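Local coordinates for protein carbohydrate oxidase (Microdochium nivale, PDB 3RJA) that oxidises the C1 hydroxyl of mono-, oligo- and polysaccharides to the lactone with its FAD cofactor, reducing oxygen to hydrogen peroxide, at residues 57-63 and 460-464; 111-117 and 308-313; 124-128 and 202-208. One frame throughout, in Å; residues are numbered along the deposited sequence.

Interaction 1. Residues 57-63 and 460-464; sequences KKLNLKV and TDRFY
Lys62 lies across the turn Asp461-Tyr464, and each stage of its side chain meets something there. CB starts beside the carbonyl oxygen of Arg462; CG passes the CB of Tyr464. A bend at chi2 (-49°) directs the rest of the chain along the turn, where Lys62 CD lies 3.4 Å from Asp461 O and CE packs against Tyr464 CB. At the tip, Lys62 NZ donates to Asp461 O at 2.9 Å from above the carbonyl plane rather than from a lone-pair direction. The opposite face of that plane is taken by Tyr464 N, which closes the type I turn at 3.1 Å from Asp461 O, so one oxygen receives two donors. The Asp461 carboxylate is turned to other partners, chiefly a salt bridge with Arg435. Val63 N ties the backbones, donating to Arg462 O at 2.9 Å with a nearly straight N-H (168°). In one of two modelled Arg462 conformers, hence with reserve, bends at chi2 and chi3 bring NH1 within 2.8 Å of Leu61 O, above the carbonyl plane and off straight (133°), while Lys57 CA lies over one guanidinium face. Phe463 turns its ring edge to Val63 O, and its CD1 touches Val63 CG1 at 3.9 Å. The contact joins the end of helix 46-58 and the start of strand 63-66, an outermost strand of the parallel sheet, to the loop after helix 447-457, an arrangement consistent with FAD-linked oxidases of the berberine type, in which the C-terminal part of the chain returns to the FAD-binding domain.

Interaction 2. Residues 111-117 and 308-313; sequences RLGHLAT and VDFITP. With ZN (zinc ion), chain D.
His114 ND1 binds the zinc ion at 2.0 Å, and Asp309 grips the same metal with both carboxylate oxygens, OD1 at 2.1 Å and OD2 at 2.3 Å from zinc. Two waters complete the five ligands. Because both coordinate zinc, His114 ND1 and Asp309 OD1 come within 2.8 Å without a hydrogen bond; with chi1 at 171°, the His114 ring lies beside the carboxylate, their planes 13° apart. Ile311 CG2 makes an off-centre CH-pi contact with this ring. The site ties the first turns of helix 112-123 to an inverse gamma turn centred on Asp309, in the loop between helix 295-301 and strand 318-326. Here the backbones meet closely: Gly113 CA lies 2.9 Å from Val308 O, leaving no room for a CB. Thr117 OG1 rests against Val308 CG2 and Asp309 CB and donates to Gly113 O at 2.8 Å. At the N-cap, extended Arg111 lays one guanidinium face on Thr312 O and Pro313 CA; its nitrogens bond Gly134 O, Gly68 O and Asp89. With an alanine here, Asp89 would probably lose its charged mate, the carbonyls of Gly134 and Gly68 a donor, and the Thr312-Pro313 backbone the flat group lying against it.

Interaction 3. Residues 124-128 and 202-208; sequences GRAIS and LATFPAP
Arg125 grips Thr204 side-on with two nitrogens. NE donates to Thr204 OG1 at 2.8 Å, with an N-H angle of 164° and the hydroxyl oxygen in the guanidinium plane. Arg125 NH2 reaches Thr204 O, also at 2.8 Å, but comes from above that carbonyl plane. Bends at chi2 and chi3, both close to -70°, fold Arg125 over the paired strand, so that Pro206 N sits over the centre of one guanidinium face and Pro206 CG touches NH1. The threonine hydroxyl is also bonded to Gly102 O, which helps fix it as an acceptor for the arginine. Beneath this grip runs a short antiparallel pairing: Ala126 and Phe205 form a hydrogen-bonded pair, with Phe205 N to Ala126 O at 2.9 Å and Ala126 N to Phe205 O at 2.8 Å. Ala207 N extends the ladder to Gly124 O at 3.0 Å. Strand 125-126 is thereby added, directly after helix 112-123, to the end of strand 196-206 in the branched antiparallel sheet of the FAD-binding domain. Phe205 has its CG between backbone N and carbonyl carbon (chi1 52°), which brings one ring face over Ala126 O and CE1 within 3.5 Å of Ala126 CB; the ring also stacks with His153. Ile127 CG1 packs on Thr204 CG2, and its CD1 meets Leu202 CD1 at 3.7 Å, the Ile127 and Leu202 side chains crossing at about a right angle next to Phe141.

Interactions 2 and 3 are neighbours: their centres are 15 Å apart and their nearest atoms about 4 Å, consistent with helix 112-123, which begins in interaction 2, running directly into strand 125-126 of interaction 3. Interaction 1 stands apart, its centre 31 Å from that of interaction 2 and 37 Å from that of interaction 3. Along the chain the three are nested, 124-128/202-208 innermost and 57-63/460-464 outermost. All three lie around the flavin without their quoted side chains touching it: FAD is about 6 Å from the Arg111 side chain, 7 Å from that of Phe463 and 10 Å from that of Ser128. The last lies about 13 Å from a bound substrate analogue.

Interaction 1. Residues 57-63 and 460-464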
ATOM      1  N   LYS A  57     -27.115  -8.463  -1.099  1.00 16.25           N
ATOM      2  CA  LYS A  57     -27.690  -9.714  -0.551  1.00 18.71           C
ATOM      3  C   LYS A  57     -29.026 -10.086  -1.219  1.00 18.30           C
ATOM      4  O   LYS A  57     -29.254 -11.245  -1.590  1.00 18.52           O
ATOM      5  CB  LYS A  57     -27.878  -9.627   0.975  1.00 20.65           C
ATOM      6  CG  LYS A  57     -28.541 -10.897   1.538  1.00 21.99           C
ATOM      7  CD  LYS A  57     -28.787 -10.803   3.025  1.00 26.40           C
ATOM      8  CE  LYS A  57     -29.563 -11.999   3.534  1.00 25.87           C
ATOM      9  NZ  LYS A  57     -29.708 -11.881   4.994  1.00 31.60           N
ATOM     10  N   LYS A  58     -29.901  -9.096  -1.386  1.00 19.35           N
ATOM     11  CA  LYS A  58     -31.209  -9.316  -2.019  1.00 20.89           C
ATOM     12  C   LYS A  58     -31.112  -9.856  -3.460  1.00 19.87           C
ATOM     13  O   LYS A  58     -31.892 -10.723  -3.857  1.00 18.52           O
ATOM     14  CB  LYS A  58     -32.012  -8.009  -2.004  1.00 24.64           C
ATOM     15  CG  LYS A  58     -33.452  -8.162  -2.467  1.00 32.41           C
ATOM     16  CD  LYS A  58     -34.067  -6.818  -2.887  1.00 40.04           C
ATOM     17  CE  LYS A  58     -35.600  -6.829  -2.792  1.00 41.09           C
ATOM     18  NZ  LYS A  58     -36.058  -6.820  -1.346  1.00 45.18           N
ATOM     19  N   LEU A  59     -30.148  -9.345  -4.235  1.00 17.87           N
ATOM     20  CA  LEU A  59     -30.062  -9.623  -5.663  1.00 17.38           C
ATOM     21  C   LEU A  59     -28.969 -10.653  -5.991  1.00 17.85           C
ATOM     22  O   LEU A  59     -28.634 -10.863  -7.167  1.00 17.55           O
ATOM     23  CB  LEU A  59     -29.877  -8.326  -6.456  1.00 17.53           C
ATOM     24  CG  LEU A  59     -31.028  -7.313  -6.237  1.00 20.72           C
ATOM     25  CD1 LEU A  59     -30.692  -5.945  -6.812  1.00 21.11           C
ATOM     26  CD2 LEU A  59     -32.365  -7.807  -6.797  1.00 19.82           C
ATOM     27  N   ASN A  60     -28.449 -11.301  -4.952  1.00 17.65           N
ATOM     28  CA  ASN A  60     -27.282 -12.188  -5.067  1.00 18.88           C
ATOM     29  C   ASN A  60     -26.106 -11.601  -5.880  1.00 16.98           C
ATOM     30  O   ASN A  60     -25.635 -12.210  -6.839  1.00 15.86           O
ATOM     31  CB  ASN A  60     -27.665 -13.576  -5.608  1.00 21.85           C
ATOM     32  CG  ASN A  60     -26.630 -14.647  -5.251  1.00 27.82           C
ATOM     33  OD1 ASN A  60     -25.847 -14.511  -4.286  1.00 32.64           O
ATOM     34  ND2 ASN A  60     -26.611 -15.706  -6.033  1.00 30.54           N
ATOM     35  N   LEU A  61     -25.627 -10.426  -5.483  1.00 15.17           N
ATOM     36  CA  LEU A  61     -24.491  -9.806  -6.159  1.00 14.46           C
ATOM     37  C   LEU A  61     -23.254  -9.855  -5.258  1.00 13.94           C
ATOM     38  O   LEU A  61     -23.386  -9.838  -4.029  1.00 14.21           O
ATOM     39  CB  LEU A  61     -24.826  -8.354  -6.510  1.00 13.94           C
ATOM     40  CG  LEU A  61     -26.089  -8.087  -7.348  1.00 15.42           C
ATOM     41  CD1 LEU A  61     -26.404  -6.574  -7.405  1.00 13.68           C
ATOM     42  CD2 LEU A  61     -25.961  -8.659  -8.792  1.00 15.53           C
ATOM     43  N   LYS A  62     -22.066  -9.877  -5.856  1.00 13.08           N
ATOM     44  CA  LYS A  62     -20.831  -9.594  -5.110  1.00 13.30           C
ATOM     45  C   LYS A  62     -20.715  -8.076  -4.951  1.00 14.66           C
ATOM     46  O   LYS A  62     -21.134  -7.286  -5.843  1.00 11.98           O
ATOM     47  CB  LYS A  62     -19.592 -10.163  -5.828  1.00 14.66           C
ATOM     48  CG  LYS A  62     -19.677 -11.685  -6.139  1.00 14.40           C
ATOM     49  CD  LYS A  62     -20.099 -12.469  -4.891  1.00 15.00           C
ATOM     50  CE  LYS A  62     -19.932 -14.000  -5.064  1.00 17.26           C
ATOM     51  NZ  LYS A  62     -20.178 -14.748  -3.794  1.00 14.92           N
ATOM     52  N   VAL A  63     -20.160  -7.664  -3.817  1.00 13.36           N
ATOM     53  CA  VAL A  63     -19.978  -6.245  -3.575  1.00 13.34           C
ATOM     54  C   VAL A  63     -18.504  -5.888  -3.300  1.00 13.20           C
ATOM     55  O   VAL A  63     -17.817  -6.564  -2.540  1.00 11.89           O
ATOM     56  CB  VAL A  63     -21.023  -5.678  -2.540  1.00 13.85           C
ATOM     57  CG1 VAL A  63     -21.190  -6.580  -1.385  1.00 13.58           C
ATOM     58  CG2 VAL A  63     -20.665  -4.265  -2.070  1.00 15.22           C
ATOM     59  N   THR A 460     -20.322 -16.474   2.843  1.00 18.28           N
ATOM     60  CA  THR A 460     -20.852 -16.578   1.486  1.00 18.48           C
ATOM     61  C   THR A 460     -19.970 -15.874   0.447  1.00 18.00           C
ATOM     62  O   THR A 460     -20.355 -15.743  -0.716  1.00 16.02           O
ATOM     63  CB  THR A 460     -22.293 -16.083   1.371  1.00 19.14           C
ATOM     64  OG1 THR A 460     -22.312 -14.656   1.498  1.00 22.19           O
ATOM     65  CG2 THR A 460     -23.207 -16.748   2.448  1.00 19.36           C
ATOM     66  N   ASP A 461     -18.787 -15.418   0.858  1.00 18.09           N
ATOM     67  CA  ASP A 461     -17.890 -14.735  -0.088  1.00 16.44           C
ATOM     68  C   ASP A 461     -18.619 -13.543  -0.763  1.00 14.57           C
ATOM     69  O   ASP A 461     -18.479 -13.303  -1.971  1.00 13.52           O
ATOM     70  CB  ASP A 461     -17.415 -15.742  -1.140  1.00 18.90           C
ATOM     71  CG  ASP A 461     -15.913 -15.649  -1.429  1.00 21.05           C
ATOM     72  OD1 ASP A 461     -15.211 -14.780  -0.869  1.00 21.37           O
ATOM     73  OD2 ASP A 461     -15.451 -16.451  -2.260  1.00 23.42           O
ATOM     74  N   ARG A 462     -19.414 -12.822   0.027  1.00 12.63           N
ATOM     75  CA  ARG A 462     -20.185 -11.671  -0.449  0.50 13.02           C
ATOM     76  C   ARG A 462     -19.258 -10.576  -0.997  1.00 13.14           C
ATOM     77  O   ARG A 462     -19.605  -9.853  -1.945  1.00 14.43           O
ATOM     78  CB  ARG A 462     -21.044 -11.115   0.698  0.50 12.67           C
ATOM     79  CG  ARG A 462     -21.774  -9.799   0.401  0.50 11.85           C
ATOM     80  CD  ARG A 462     -22.862 -10.002  -0.628  0.50 11.59           C
ATOM     81  NE  ARG A 462     -23.841 -11.003  -0.206  0.50 11.78           N
ATOM     82  CZ  ARG A 462     -24.385 -11.893  -1.030  0.50 11.74           C
ATOM     83  NH1 ARG A 462     -24.026 -11.889  -2.300  0.50 11.53           N
ATOM     84  NH2 ARG A 462     -25.278 -12.782  -0.598  0.50 11.28           N
ATOM     85  N   PHE A 463     -18.089 -10.455  -0.386  1.00 12.63           N
ATOM     86  CA  PHE A 463     -17.114  -9.449  -0.781  1.00 14.06           C
ATOM     87  C   PHE A 463     -16.044 -10.000  -1.725  1.00 13.05           C
ATOM     88  O   PHE A 463     -14.969  -9.423  -1.842  1.00 13.48           O
ATOM     89  CB  PHE A 463     -16.464  -8.822   0.452  1.00 13.06           C
ATOM     90  CG  PHE A 463     -17.444  -8.150   1.383  1.00 14.34           C
ATOM     91  CD1 PHE A 463     -18.170  -7.027   0.968  1.00 13.91           C
ATOM     92  CD2 PHE A 463     -17.593  -8.599   2.696  1.00 14.00           C
ATOM     93  CE1 PHE A 463     -19.068  -6.388   1.839  1.00 13.84           C
ATOM     94  CE2 PHE A 463     -18.479  -7.953   3.584  1.00 14.58           C
ATOM     95  CZ  PHE A 463     -19.227  -6.854   3.146  1.00 14.00           C
ATOM     96  N   TYR A 464     -16.357 -11.099  -2.414  1.00 12.96           N
ATOM     97  CA  TYR A 464     -15.402 -11.787  -3.292  1.00 11.86           C
ATOM     98  C   TYR A 464     -14.602 -10.906  -4.241  1.00 12.88           C
ATOM     99  O   TYR A 464     -15.133  -9.964  -4.869  1.00 11.23           O
ATOM    100  CB  TYR A 464     -16.141 -12.783  -4.167  1.00 12.31           C
ATOM    101  CG  TYR A 464     -15.282 -13.420  -5.245  1.00 12.91           C
ATOM    102  CD1 TYR A 464     -14.429 -14.496  -4.950  1.00 13.14           C
ATOM    103  CD2 TYR A 464     -15.320 -12.946  -6.555  1.00 13.42           C
ATOM    104  CE1 TYR A 464     -13.641 -15.101  -5.958  1.00 14.05           C
ATOM    105  CE2 TYR A 464     -14.532 -13.529  -7.566  1.00 13.49           C
ATOM    106  CZ  TYR A 464     -13.702 -14.596  -7.266  1.00 14.25           C
ATOM    107  OH  TYR A 464     -12.935 -15.148  -8.265  1.00 14.57           O
TER
HETATM  108  O   HOH W   1     -17.623 -16.800  -4.836  0.50 10.91           O
HETATM  109  O   HOH W   2     -14.392  -6.985  -2.861  1.00  8.94           O

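Interaction 2. Residues 111-117 and 308-313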
ATOM      1  N   ARG A 111      -8.390  10.472   1.042  1.00  9.59           N
ATOM      2  CA  ARG A 111      -7.083  10.143   0.467  1.00 10.52           C
ATOM      3  C   ARG A 111      -5.914  10.631   1.334  1.00 11.75           C
ATOM      4  O   ARG A 111      -6.055  11.586   2.120  1.00 12.19           O
ATOM      5  CB  ARG A 111      -6.974  10.667  -0.982  1.00 10.63           C
ATOM      6  CG  ARG A 111      -7.975   9.960  -1.932  1.00 10.50           C
ATOM      7  CD  ARG A 111      -8.225  10.783  -3.231  1.00 10.96           C
ATOM      8  NE  ARG A 111      -9.361  10.290  -4.013  1.00 10.93           N
ATOM      9  CZ  ARG A 111      -9.270   9.350  -4.964  1.00 11.12           C
ATOM     10  NH1 ARG A 111      -8.096   8.794  -5.244  1.00  9.57           N
ATOM     11  NH2 ARG A 111     -10.357   8.984  -5.646  1.00 10.17           N
ATOM     12  N   LEU A 112      -4.762   9.974   1.190  1.00 11.95           N
ATOM     13  CA  LEU A 112      -3.614  10.220   2.062  1.00 12.52           C
ATOM     14  C   LEU A 112      -3.239  11.704   2.121  1.00 12.37           C
ATOM     15  O   LEU A 112      -3.023  12.248   3.198  1.00 11.37           O
ATOM     16  CB  LEU A 112      -2.388   9.381   1.646  1.00 11.52           C
ATOM     17  CG  LEU A 112      -2.526   7.857   1.720  1.00 11.92           C
ATOM     18  CD1 LEU A 112      -1.177   7.215   1.581  1.00 11.62           C
ATOM     19  CD2 LEU A 112      -3.189   7.346   3.036  1.00 12.61           C
ATOM     20  N   GLY A 113      -3.144  12.355   0.963  1.00 12.90           N
ATOM     21  CA  GLY A 113      -2.764  13.781   0.954  1.00 12.47           C
ATOM     22  C   GLY A 113      -3.782  14.614   1.704  1.00 13.19           C
ATOM     23  O   GLY A 113      -3.415  15.545   2.421  1.00 13.44           O
ATOM     24  N   HIS A 114      -5.069  14.281   1.546  1.00 12.80           N
ATOM     25  CA  HIS A 114      -6.133  15.018   2.233  1.00 12.65           C
ATOM     26  C   HIS A 114      -6.119  14.752   3.756  1.00 11.61           C
ATOM     27  O   HIS A 114      -6.191  15.689   4.563  1.00 10.62           O
ATOM     28  CB  HIS A 114      -7.494  14.696   1.601  1.00 13.02           C
ATOM     29  CG  HIS A 114      -8.674  15.235   2.357  1.00 13.88           C
ATOM     30  ND1 HIS A 114      -9.004  16.572   2.381  1.00 13.28           N
ATOM     31  CD2 HIS A 114      -9.611  14.605   3.106  1.00 14.24           C
ATOM     32  CE1 HIS A 114     -10.093  16.748   3.106  1.00 13.65           C
ATOM     33  NE2 HIS A 114     -10.473  15.571   3.572  1.00 15.95           N
ATOM     34  N   LEU A 115      -6.031  13.476   4.130  1.00 11.29           N
ATOM     35  CA  LEU A 115      -5.854  13.069   5.532  1.00 11.29           C
ATOM     36  C   LEU A 115      -4.698  13.854   6.156  1.00 11.64           C
ATOM     37  O   LEU A 115      -4.855  14.471   7.222  1.00 11.67           O
ATOM     38  CB  LEU A 115      -5.567  11.558   5.613  1.00 11.72           C
ATOM     39  CG  LEU A 115      -5.175  11.043   6.995  1.00 11.76           C
ATOM     40  CD1 LEU A 115      -6.367  11.239   7.975  1.00 12.13           C
ATOM     41  CD2 LEU A 115      -4.710   9.555   6.926  1.00 11.30           C
ATOM     42  N   ALA A 116      -3.551  13.861   5.479  1.00 10.96           N
ATOM     43  CA  ALA A 116      -2.358  14.514   6.041  1.00 11.46           C
ATOM     44  C   ALA A 116      -2.565  16.014   6.154  1.00 12.06           C
ATOM     45  O   ALA A 116      -2.126  16.634   7.123  1.00 13.31           O
ATOM     46  CB  ALA A 116      -1.129  14.216   5.232  1.00  9.95           C
ATOM     47  N   THR A 117      -3.204  16.607   5.152  1.00 12.75           N
ATOM     48  CA  THR A 117      -3.449  18.059   5.170  1.00 13.33           C
ATOM     49  C   THR A 117      -4.337  18.485   6.328  1.00 12.90           C
ATOM     50  O   THR A 117      -3.989  19.407   7.065  1.00 13.49           O
ATOM     51  CB  THR A 117      -4.062  18.548   3.853  1.00 12.57           C
ATOM     52  OG1 THR A 117      -3.114  18.325   2.811  1.00 12.69           O
ATOM     53  CG2 THR A 117      -4.347  20.062   3.942  1.00 12.23           C
ATOM     54  N   VAL A 308      -0.731  18.366  -2.396  1.00 15.00           N
ATOM     55  CA  VAL A 308      -1.061  17.084  -1.766  1.00 16.37           C
ATOM     56  C   VAL A 308      -2.499  16.892  -1.359  1.00 16.51           C
ATOM     57  O   VAL A 308      -2.928  15.743  -1.185  1.00 17.07           O
ATOM     58  CB  VAL A 308      -0.158  16.756  -0.556  1.00 17.46           C
ATOM     59  CG1 VAL A 308       1.333  16.758  -0.989  1.00 17.57           C
ATOM     60  CG2 VAL A 308      -0.399  17.688   0.579  1.00 16.29           C
ATOM     61  N   ASP A 309      -3.253  17.981  -1.191  1.00 16.33           N
ATOM     62  CA  ASP A 309      -4.639  17.826  -0.736  1.00 17.61           C
ATOM     63  C   ASP A 309      -5.548  17.351  -1.877  1.00 16.71           C
ATOM     64  O   ASP A 309      -6.247  18.151  -2.506  1.00 17.36           O
ATOM     65  CB  ASP A 309      -5.155  19.109  -0.073  1.00 19.88           C
ATOM     66  CG  ASP A 309      -6.495  18.915   0.643  1.00 21.31           C
ATOM     67  OD1 ASP A 309      -6.970  17.777   0.823  1.00 21.93           O
ATOM     68  OD2 ASP A 309      -7.097  19.920   1.037  1.00 23.62           O
ATOM     69  N   PHE A 310      -5.522  16.038  -2.137  1.00 15.25           N
ATOM     70  CA  PHE A 310      -6.341  15.432  -3.181  1.00 16.22           C
ATOM     71  C   PHE A 310      -7.703  15.012  -2.669  1.00 15.32           C
ATOM     72  O   PHE A 310      -7.811  14.266  -1.676  1.00 15.78           O
ATOM     73  CB  PHE A 310      -5.625  14.223  -3.801  1.00 17.20           C
ATOM     74  CG  PHE A 310      -4.667  14.579  -4.909  1.00 17.63           C
ATOM     75  CD1 PHE A 310      -3.479  15.234  -4.637  1.00 18.61           C
ATOM     76  CD2 PHE A 310      -4.960  14.253  -6.228  1.00 18.29           C
ATOM     77  CE1 PHE A 310      -2.584  15.561  -5.679  1.00 20.19           C
ATOM     78  CE2 PHE A 310      -4.068  14.572  -7.270  1.00 21.12           C
ATOM     79  CZ  PHE A 310      -2.872  15.216  -6.978  1.00 18.99           C
ATOM     80  N   ILE A 311      -8.740  15.503  -3.334  1.00 14.79           N
ATOM     81  CA  ILE A 311     -10.118  15.042  -3.094  1.00 16.54           C
ATOM     82  C   ILE A 311     -10.738  14.478  -4.392  1.00 18.25           C
ATOM     83  O   ILE A 311     -11.932  14.203  -4.456  1.00 20.05           O
ATOM     84  CB  ILE A 311     -11.001  16.174  -2.512  1.00 17.22           C
ATOM     85  CG1 ILE A 311     -11.026  17.390  -3.454  1.00 16.61           C
ATOM     86  CG2 ILE A 311     -10.504  16.577  -1.089  1.00 15.23           C
ATOM     87  CD1 ILE A 311     -12.161  18.424  -3.116  1.00 17.74           C
ATOM     88  N   THR A 312      -9.889  14.329  -5.408  1.00 18.03           N
ATOM     89  CA  THR A 312     -10.182  13.740  -6.714  1.00 19.94           C
ATOM     90  C   THR A 312      -9.083  12.696  -7.003  1.00 17.65           C
ATOM     91  O   THR A 312      -8.061  12.695  -6.323  1.00 16.01           O
ATOM     92  CB  THR A 312     -10.059  14.799  -7.840  1.00 21.67           C
ATOM     93  OG1 THR A 312      -8.824  15.500  -7.673  1.00 25.87           O
ATOM     94  CG2 THR A 312     -11.202  15.784  -7.793  1.00 24.14           C
ATOM     95  N   PRO A 313      -9.283  11.818  -8.014  1.00 17.17           N
ATOM     96  CA  PRO A 313      -8.259  10.820  -8.392  1.00 16.00           C
ATOM     97  C   PRO A 313      -6.979  11.487  -8.906  1.00 16.28           C
ATOM     98  O   PRO A 313      -7.062  12.579  -9.426  1.00 14.77           O
ATOM     99  CB  PRO A 313      -8.918  10.062  -9.559  1.00 16.18           C
ATOM    100  CG  PRO A 313     -10.397  10.315  -9.439  1.00 15.68           C
ATOM    101  CD  PRO A 313     -10.504  11.706  -8.848  1.00 16.86           C
TER
HETATM  102 ZN    ZN D 601      -8.638  18.458   1.825  0.50 32.45          ZN
HETATM  103  O   HOH W   3      -9.755  12.764  -0.139  1.00 10.91           O
HETATM  104  O   HOH W   4      -8.345  19.793   3.508  0.50  9.87           O
HETATM  105  O   HOH W   5      -9.995  19.285   0.475  0.50  9.18           O

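Interaction 3. Residues 124-128 and 202-208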
ATOM      1  N   GLY A 124      -2.389  19.952  14.009  1.00 14.32           N
ATOM      2  CA  GLY A 124      -0.973  19.830  14.257  1.00 14.93           C
ATOM      3  C   GLY A 124      -0.492  18.392  14.410  1.00 16.64           C
ATOM      4  O   GLY A 124       0.461  18.154  15.143  1.00 17.86           O
ATOM      5  N   ARG A 125      -1.131  17.443  13.710  1.00 15.21           N
ATOM      6  CA  ARG A 125      -0.882  16.007  13.944  1.00 14.74           C
ATOM      7  C   ARG A 125      -0.500  15.270  12.656  1.00 14.94           C
ATOM      8  O   ARG A 125      -0.695  15.796  11.539  1.00 12.13           O
ATOM      9  CB  ARG A 125      -2.102  15.329  14.587  1.00 15.49           C
ATOM     10  CG  ARG A 125      -2.673  15.985  15.878  1.00 15.37           C
ATOM     11  CD  ARG A 125      -1.721  15.886  17.050  1.00 16.37           C
ATOM     12  NE  ARG A 125      -1.573  14.516  17.548  1.00 17.21           N
ATOM     13  CZ  ARG A 125      -0.980  14.192  18.699  1.00 19.26           C
ATOM     14  NH1 ARG A 125      -0.484  15.146  19.505  1.00 17.87           N
ATOM     15  NH2 ARG A 125      -0.896  12.910  19.063  1.00 18.73           N
ATOM     16  N   ALA A 126       0.063  14.067  12.825  1.00 12.96           N
ATOM     17  CA  ALA A 126       0.588  13.295  11.722  1.00 13.69           C
ATOM     18  C   ALA A 126       0.376  11.801  11.945  1.00 13.99           C
ATOM     19  O   ALA A 126       0.214  11.348  13.079  1.00 14.71           O
ATOM     20  CB  ALA A 126       2.091  13.583  11.529  1.00 13.73           C
ATOM     21  N   ILE A 127       0.358  11.059  10.843  1.00 13.49           N
ATOM     22  CA  ILE A 127       0.379   9.599  10.835  1.00 12.44           C
ATOM     23  C   ILE A 127       1.387   9.136   9.815  1.00 12.42           C
ATOM     24  O   ILE A 127       1.582   9.776   8.772  1.00 11.52           O
ATOM     25  CB  ILE A 127      -1.019   9.009  10.469  1.00 12.95           C
ATOM     26  CG1 ILE A 127      -2.019   9.269  11.601  1.00 12.42           C
ATOM     27  CG2 ILE A 127      -0.942   7.475  10.165  1.00 11.23           C
ATOM     28  CD1 ILE A 127      -3.426   9.095  11.159  1.00 13.43           C
ATOM     29  N   SER A 128       2.033   8.012  10.122  1.00 12.68           N
ATOM     30  CA  SER A 128       2.980   7.405   9.219  1.00 12.98           C
ATOM     31  C   SER A 128       2.238   6.592   8.134  1.00 13.14           C
ATOM     32  O   SER A 128       1.653   5.542   8.442  1.00 12.68           O
ATOM     33  CB  SER A 128       3.927   6.492  10.026  1.00 12.61           C
ATOM     34  OG  SER A 128       4.792   5.764   9.176  1.00 10.56           O
ATOM     35  N   LEU A 202      -7.897   6.321  14.518  1.00 11.71           N
ATOM     36  CA  LEU A 202      -6.443   6.343  14.270  1.00 13.59           C
ATOM     37  C   LEU A 202      -5.684   7.134  15.310  1.00 14.39           C
ATOM     38  O   LEU A 202      -6.014   8.309  15.533  1.00 16.42           O
ATOM     39  CB  LEU A 202      -6.153   6.972  12.892  1.00 12.79           C
ATOM     40  CG  LEU A 202      -6.822   6.348  11.655  1.00 13.41           C
ATOM     41  CD1 LEU A 202      -6.424   7.113  10.349  1.00 11.92           C
ATOM     42  CD2 LEU A 202      -6.476   4.856  11.532  1.00 12.07           C
ATOM     43  N   ALA A 203      -4.661   6.521  15.910  1.00 12.91           N
ATOM     44  CA  ALA A 203      -3.738   7.233  16.806  1.00 14.16           C
ATOM     45  C   ALA A 203      -2.864   8.131  15.944  1.00 15.04           C
ATOM     46  O   ALA A 203      -2.424   7.705  14.873  1.00 17.73           O
ATOM     47  CB  ALA A 203      -2.830   6.232  17.592  1.00 11.59           C
ATOM     48  N   THR A 204      -2.592   9.350  16.410  1.00 15.09           N
ATOM     49  CA  THR A 204      -1.722  10.272  15.674  1.00 15.19           C
ATOM     50  C   THR A 204      -0.535  10.660  16.570  1.00 16.28           C
ATOM     51  O   THR A 204      -0.585  10.415  17.780  1.00 15.52           O
ATOM     52  CB  THR A 204      -2.474  11.548  15.232  1.00 15.11           C
ATOM     53  OG1 THR A 204      -2.835  12.331  16.393  1.00 14.50           O
ATOM     54  CG2 THR A 204      -3.717  11.182  14.439  1.00 13.18           C
ATOM     55  N   PHE A 205       0.512  11.243  15.972  1.00 14.89           N
ATOM     56  CA  PHE A 205       1.620  11.877  16.719  1.00 16.58           C
ATOM     57  C   PHE A 205       1.739  13.376  16.357  1.00 18.87           C
ATOM     58  O   PHE A 205       1.243  13.794  15.296  1.00 17.12           O
ATOM     59  CB  PHE A 205       2.963  11.141  16.523  1.00 15.80           C
ATOM     60  CG  PHE A 205       3.355  10.894  15.067  1.00 16.22           C
ATOM     61  CD1 PHE A 205       4.162  11.810  14.368  1.00 16.54           C
ATOM     62  CD2 PHE A 205       2.989   9.700  14.431  1.00 15.32           C
ATOM     63  CE1 PHE A 205       4.548  11.574  13.044  1.00 15.00           C
ATOM     64  CE2 PHE A 205       3.368   9.432  13.125  1.00 14.03           C
ATOM     65  CZ  PHE A 205       4.143  10.372  12.411  1.00 16.38           C
ATOM     66  N   PRO A 206       2.387  14.189  17.238  1.00 19.24           N
ATOM     67  CA  PRO A 206       2.571  15.611  16.896  1.00 17.15           C
ATOM     68  C   PRO A 206       3.372  15.702  15.600  1.00 17.35           C
ATOM     69  O   PRO A 206       4.356  14.966  15.427  1.00 17.31           O
ATOM     70  CB  PRO A 206       3.379  16.185  18.086  1.00 16.72           C
ATOM     71  CG  PRO A 206       3.219  15.176  19.215  1.00 16.16           C
ATOM     72  CD  PRO A 206       3.022  13.832  18.524  1.00 17.27           C
ATOM     73  N   ALA A 207       2.929  16.570  14.695  1.00 16.58           N
ATOM     74  CA  ALA A 207       3.582  16.742  13.408  1.00 17.94           C
ATOM     75  C   ALA A 207       5.022  17.177  13.657  1.00 18.62           C
ATOM     76  O   ALA A 207       5.233  18.155  14.329  1.00 18.97           O
ATOM     77  CB  ALA A 207       2.824  17.778  12.559  1.00 15.89           C
ATOM     78  N   PRO A 208       6.016  16.429  13.135  1.00 20.93           N
ATOM     79  CA  PRO A 208       7.434  16.749  13.410  1.00 20.69           C
ATOM     80  C   PRO A 208       7.812  18.104  12.854  1.00 21.04           C
ATOM     81  O   PRO A 208       7.336  18.482  11.768  1.00 18.21           O
ATOM     82  CB  PRO A 208       8.207  15.682  12.629  1.00 19.82           C
ATOM     83  CG  PRO A 208       7.261  14.606  12.377  1.00 20.08           C
ATOM     84  CD  PRO A 208       5.862  15.132  12.452  1.00 20.42           C
TER